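Side-chain contacts in crystal protein (Bacillus thuringiensis serovar dakota, PDB 2ZTB), which is a proteolytically activated toxin that recognizes cancer cells and probably kills them by forming aerolysin-like pores in their membranes: residues 42-45 and 51-54; 70-75 and 128-133. One frame throughout, in Å; residues are numbered along the deposited sequence.

Contact 1. Residues 42-45 and 51-54; sequences NETY and PPIT
The start of strand 43-46 faces the turn that leads into helix 53-56, and the two backbones come nearest at T44 and P52, whose CA atoms lie 5.8 Å apart. P52 occupies the N-cap position of the helix, so this is a strand-turn-helix connection whose N-cap proline packs back on the strand. The ring of P52 carries nearly the whole contact, its outer carbons laid against the strand. CG meets the N42-E43 peptide group, with P52 CG 3.5 Å from N42 C and equally close to N42 O. One residue further along, P52 CB sits 3.7 Å from E43 O, and then it meets the methyl of T44, with T44 CG2 3.8 Å from P52 CB. This methyl lies over one face of the proline ring, nearest CA and CB, the two side chains crossing at about a right angle. With T44 OG1 between the backbone N and the carbonyl carbon (chi1 70°), CG2 falls anti to the carbonyl carbon, which brings the methyl to the proline. The hydroxyl is engaged by K50, in the short connection between the two segments. What joins the segments is therefore van der Waals contact, part of it between ring carbons and peptide atoms. T54 OG1 is hydrogen-bonded to N41 O, a second tie between the helix and the chain just before the strand. On the strand side, Y45 pairs through its backbone with I38 of strand 37-40, while I53 of the helix packs on F210 and F212 of strand 210-214.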
loop_
_atom_site.group_PDB
_atom_site.type_symbol
_atom_site.label_atom_id
_atom_site.label_comp_id
_atom_site.label_asym_id
_atom_site.label_seq_id
_atom_site.Cartn_x
_atom_site.Cartn_y
_atom_site.Cartn_z
ATOM N N ASN A 42 -18.266 -19.297 9.597
ATOM C CA ASN A 42 -19.052 -19.189 10.846
ATOM C C ASN A 42 -20.326 -18.321 10.814
ATOM O O ASN A 42 -20.899 -18.000 11.866
ATOM C CB ASN A 42 -18.152 -18.798 12.025
ATOM C CG ASN A 42 -17.187 -19.910 12.408
ATOM O OD1 ASN A 42 -15.947 -19.798 12.049
ATOM N ND2 ASN A 42 -17.748 -21.004 13.137
ATOM N N GLU A 43 -20.784 -17.984 9.607
ATOM C CA GLU A 43 -21.966 -17.148 9.415
ATOM C C GLU A 43 -23.033 -17.906 8.643
ATOM O O GLU A 43 -22.744 -18.894 7.974
ATOM C CB GLU A 43 -21.612 -15.917 8.586
ATOM C CG GLU A 43 -20.580 -14.971 9.148
ATOM C CD GLU A 43 -20.017 -14.092 8.058
ATOM O OE1 GLU A 43 -19.203 -14.609 7.255
ATOM O OE2 GLU A 43 -20.389 -12.896 8.001
ATOM N N THR A 44 -24.268 -17.420 8.745
ATOM C CA THR A 44 -25.398 -17.939 8.013
ATOM C C THR A 44 -26.144 -16.757 7.415
ATOM O O THR A 44 -25.944 -15.623 7.842
ATOM C CB THR A 44 -26.377 -18.727 8.921
ATOM O OG1 THR A 44 -27.055 -17.829 9.809
ATOM C CG2 THR A 44 -25.664 -19.811 9.717
ATOM N N TYR A 45 -26.986 -17.024 6.419
ATOM C CA TYR A 45 -27.884 -16.017 5.866
ATOM C C TYR A 45 -29.263 -16.642 5.633
ATOM O O TYR A 45 -29.377 -17.854 5.409
ATOM C CB TYR A 45 -27.307 -15.425 4.574
ATOM C CG TYR A 45 -27.332 -13.903 4.512
ATOM C CD1 TYR A 45 -26.241 -13.144 4.941
ATOM C CD2 TYR A 45 -28.451 -13.228 4.041
ATOM C CE1 TYR A 45 -26.265 -11.746 4.887
ATOM C CE2 TYR A 45 -28.493 -11.844 3.986
ATOM C CZ TYR A 45 -27.409 -11.115 4.402
ATOM O OH TYR A 45 -27.477 -9.750 4.321
ATOM N N PRO A 51 -25.640 -24.224 14.706
ATOM C CA PRO A 51 -24.557 -23.433 14.111
ATOM C C PRO A 51 -24.391 -23.710 12.608
ATOM O O PRO A 51 -24.832 -24.757 12.127
ATOM C CB PRO A 51 -23.311 -23.865 14.906
ATOM C CG PRO A 51 -23.642 -25.179 15.489
ATOM C CD PRO A 51 -25.136 -25.233 15.658
ATOM N N PRO A 52 -23.773 -22.766 11.866
ATOM C CA PRO A 52 -23.584 -22.927 10.426
ATOM C C PRO A 52 -23.108 -24.332 10.055
ATOM O O PRO A 52 -22.140 -24.831 10.639
ATOM C CB PRO A 52 -22.513 -21.872 10.084
ATOM C CG PRO A 52 -22.057 -21.302 11.404
ATOM C CD PRO A 52 -23.199 -21.493 12.337
ATOM N N ILE A 53 -23.800 -24.959 9.099
ATOM C CA ILE A 53 -23.507 -26.336 8.694
ATOM C C ILE A 53 -22.106 -26.448 8.098
ATOM O O ILE A 53 -21.541 -27.533 8.004
ATOM C CB ILE A 53 -24.577 -26.892 7.721
ATOM C CG1 ILE A 53 -24.646 -26.037 6.437
ATOM C CG2 ILE A 53 -25.940 -26.975 8.432
ATOM C CD1 ILE A 53 -25.440 -26.640 5.310
ATOM N N THR A 54 -21.544 -25.309 7.718
ATOM C CA THR A 54 -20.211 -25.252 7.153
ATOM C C THR A 54 -19.149 -25.505 8.227
ATOM O O THR A 54 -18.135 -26.156 7.959
ATOM C CB THR A 54 -19.962 -23.896 6.475
ATOM O OG1 THR A 54 -20.653 -22.871 7.202
ATOM C CG2 THR A 54 -20.466 -23.927 5.035
#

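Contact 2. Residues 70-75 and 128-133; sequences YVNRPT and IKKVFE
Y70 lays its phenol ring out toward strand 126-132, where the CG2 methyl of I128 stands at the ring edge, 4.0 Å from Y70 CE2. Having CG anti to its own carbonyl carbon (chi1 -62°) turns the ring toward that strand, and its hydroxyl meets the backbone there. Y70 OH accepts a hydrogen bond from K129 N, 3.0 Å long with an N-H...O angle of 157°. I128 CD1 also touches the hydroxyl, at 3.6 Å from Y70 OH.

Further along, K130 NZ donates to N72 OD1 at 2.7 Å. The ammonium lies above the carbonyl plane of the amide, 42° out of it. K130 CG, opposite its backbone N, lies over one face of the F132 ring, offset toward the rim; a bend at chi2 then directs the rest of the chain toward N72.

The strand axes are 9.7 Å apart, so side chains bridge them, whereas the backbones pair elsewhere: V71 with D184 of strand 168-199, and K130 with V138. That second pairing belongs to the two-stranded antiparallel hairpin 126-132/136-142, here lying over the long sheet. Such an amphipathic hairpin is consistent with the membrane-inserting element of aerolysin-type β-pore-forming toxins.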
loop_
_atom_site.group_PDB
_atom_site.type_symbol
_atom_site.label_atom_id
_atom_site.label_comp_id
_atom_site.label_asym_id
_atom_site.label_seq_id
_atom_site.Cartn_x
_atom_site.Cartn_y
_atom_site.Cartn_z
ATOM N N TYR A 70 6.316 -6.375 -8.232
ATOM C CA TYR A 70 6.644 -4.955 -8.260
ATOM C C TYR A 70 7.053 -4.520 -9.660
ATOM O O TYR A 70 7.685 -5.276 -10.402
ATOM C CB TYR A 70 7.792 -4.652 -7.296
ATOM C CG TYR A 70 7.507 -4.953 -5.842
ATOM C CD1 TYR A 70 7.619 -6.256 -5.337
ATOM C CD2 TYR A 70 7.135 -3.936 -4.968
ATOM C CE1 TYR A 70 7.360 -6.532 -4.000
ATOM C CE2 TYR A 70 6.873 -4.199 -3.634
ATOM C CZ TYR A 70 6.992 -5.491 -3.158
ATOM O OH TYR A 70 6.747 -5.741 -1.833
ATOM N N VAL A 71 6.683 -3.297 -10.020
ATOM C CA VAL A 71 7.087 -2.703 -11.291
ATOM C C VAL A 71 7.565 -1.295 -10.996
ATOM O O VAL A 71 6.809 -0.481 -10.470
ATOM C CB VAL A 71 5.926 -2.659 -12.327
ATOM C CG1 VAL A 71 6.416 -2.116 -13.665
ATOM C CG2 VAL A 71 5.315 -4.034 -12.519
ATOM N N ASN A 72 8.828 -1.034 -11.315
ATOM C CA ASN A 72 9.431 0.287 -11.189
ATOM C C ASN A 72 8.749 1.342 -12.054
ATOM O O ASN A 72 8.467 1.111 -13.231
ATOM C CB ASN A 72 10.909 0.231 -11.588
ATOM C CG ASN A 72 11.836 -0.072 -10.419
ATOM O OD1 ASN A 72 11.535 0.243 -9.268
ATOM N ND2 ASN A 72 12.989 -0.668 -10.725
ATOM N N ARG A 73 8.508 2.504 -11.460
ATOM C CA ARG A 73 8.037 3.678 -12.185
ATOM C C ARG A 73 9.229 4.583 -12.443
ATOM O O ARG A 73 10.189 4.542 -11.679
ATOM C CB ARG A 73 6.998 4.420 -11.342
ATOM C CG ARG A 73 5.727 3.641 -11.101
ATOM C CD ARG A 73 4.706 3.884 -12.209
ATOM N NE ARG A 73 5.318 3.954 -13.539
ATOM C CZ ARG A 73 4.647 3.969 -14.691
ATOM N NH1 ARG A 73 3.316 3.910 -14.692
ATOM N NH2 ARG A 73 5.312 4.041 -15.844
ATOM N N PRO A 74 9.191 5.395 -13.526
ATOM C CA PRO A 74 10.295 6.350 -13.724
ATOM C C PRO A 74 10.483 7.248 -12.510
ATOM O O PRO A 74 9.499 7.678 -11.905
ATOM C CB PRO A 74 9.843 7.173 -14.934
ATOM C CG PRO A 74 8.933 6.249 -15.691
ATOM C CD PRO A 74 8.197 5.478 -14.614
ATOM N N THR A 75 11.746 7.488 -12.154
ATOM C CA THR A 75 12.135 8.339 -11.032
ATOM C C THR A 75 12.031 9.815 -11.436
ATOM O O THR A 75 12.554 10.214 -12.481
ATOM C CB THR A 75 13.602 8.026 -10.613
ATOM O OG1 THR A 75 13.672 6.737 -9.992
ATOM C CG2 THR A 75 14.184 9.101 -9.667
ATOM N N ILE A 128 5.371 -5.275 2.460
ATOM C CA ILE A 128 5.874 -4.592 1.277
ATOM C C ILE A 128 7.346 -4.225 1.521
ATOM O O ILE A 128 7.693 -3.571 2.515
ATOM C CB ILE A 128 4.999 -3.333 0.906
ATOM C CG1 ILE A 128 3.576 -3.750 0.480
ATOM C CG2 ILE A 128 5.653 -2.480 -0.180
ATOM C CD1 ILE A 128 3.514 -4.697 -0.753
ATOM N N LYS A 129 8.205 -4.688 0.617
ATOM C CA LYS A 129 9.628 -4.397 0.667
ATOM C C LYS A 129 10.134 -4.018 -0.715
ATOM O O LYS A 129 9.909 -4.739 -1.685
ATOM C CB LYS A 129 10.398 -5.604 1.193
ATOM C CG LYS A 129 10.233 -5.845 2.689
ATOM C CD LYS A 129 10.627 -7.260 3.101
ATOM C CE LYS A 129 11.305 -7.271 4.477
ATOM N NZ LYS A 129 12.444 -6.304 4.530
ATOM N N LYS A 130 10.824 -2.888 -0.799
ATOM C CA LYS A 130 11.400 -2.432 -2.057
ATOM C C LYS A 130 12.760 -1.782 -1.824
ATOM O O LYS A 130 12.901 -0.921 -0.951
ATOM C CB LYS A 130 10.431 -1.463 -2.758
ATOM C CG LYS A 130 10.982 -0.730 -3.975
ATOM C CD LYS A 130 11.107 -1.636 -5.180
ATOM C CE LYS A 130 12.015 -1.000 -6.222
ATOM N NZ LYS A 130 11.940 -1.731 -7.518
ATOM N N VAL A 131 13.762 -2.203 -2.591
ATOM C CA VAL A 131 15.066 -1.524 -2.572
ATOM C C VAL A 131 15.150 -0.477 -3.689
ATOM O O VAL A 131 15.130 -0.804 -4.880
ATOM C CB VAL A 131 16.276 -2.501 -2.649
ATOM C CG1 VAL A 131 17.593 -1.721 -2.689
ATOM C CG2 VAL A 131 16.271 -3.491 -1.474
ATOM N N PHE A 132 15.229 0.783 -3.283
ATOM C CA PHE A 132 15.347 1.890 -4.218
ATOM C C PHE A 132 16.821 2.249 -4.444
ATOM O O PHE A 132 17.622 2.248 -3.503
ATOM C CB PHE A 132 14.586 3.101 -3.688
ATOM C CG PHE A 132 13.081 2.960 -3.747
ATOM C CD1 PHE A 132 12.329 2.920 -2.573
ATOM C CD2 PHE A 132 12.419 2.885 -4.971
ATOM C CE1 PHE A 132 10.937 2.815 -2.607
ATOM C CE2 PHE A 132 11.026 2.775 -5.023
ATOM C CZ PHE A 132 10.280 2.743 -3.835
ATOM N N GLU A 133 17.166 2.554 -5.693
ATOM C CA GLU A 133 18.533 2.915 -6.061
ATOM C C GLU A 133 19.090 4.048 -5.200
ATOM O O GLU A 133 20.173 3.917 -4.611
ATOM C CB GLU A 133 18.608 3.293 -7.540
ATOM C CG GLU A 133 19.964 3.833 -7.967
ATOM C CD GLU A 133 20.009 4.203 -9.434
ATOM O OE1 GLU A 133 19.285 3.549 -10.234
ATOM O OE2 GLU A 133 20.773 5.140 -9.784
#

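Contact 1 closes before contact 2 opens: helix 53-56 is followed directly by strand 61-90, which supplies residues 70-75. Their centres are 43 Å apart and their nearest atoms about 26 Å, so they do not touch. Both reach the large antiparallel sheet, contact 1 through strand 43-46 in the N-terminal part and contact 2 through strand 61-90 nearer the middle of the elongated chain. Contact 1 is local, with five residues between its segments; contact 2 spans 52 and brings in the separate hairpin 126-132/136-142. One thus packs the turn into a short helix against the neighbouring strand, while the other links the putative membrane-inserting hairpin to the main body.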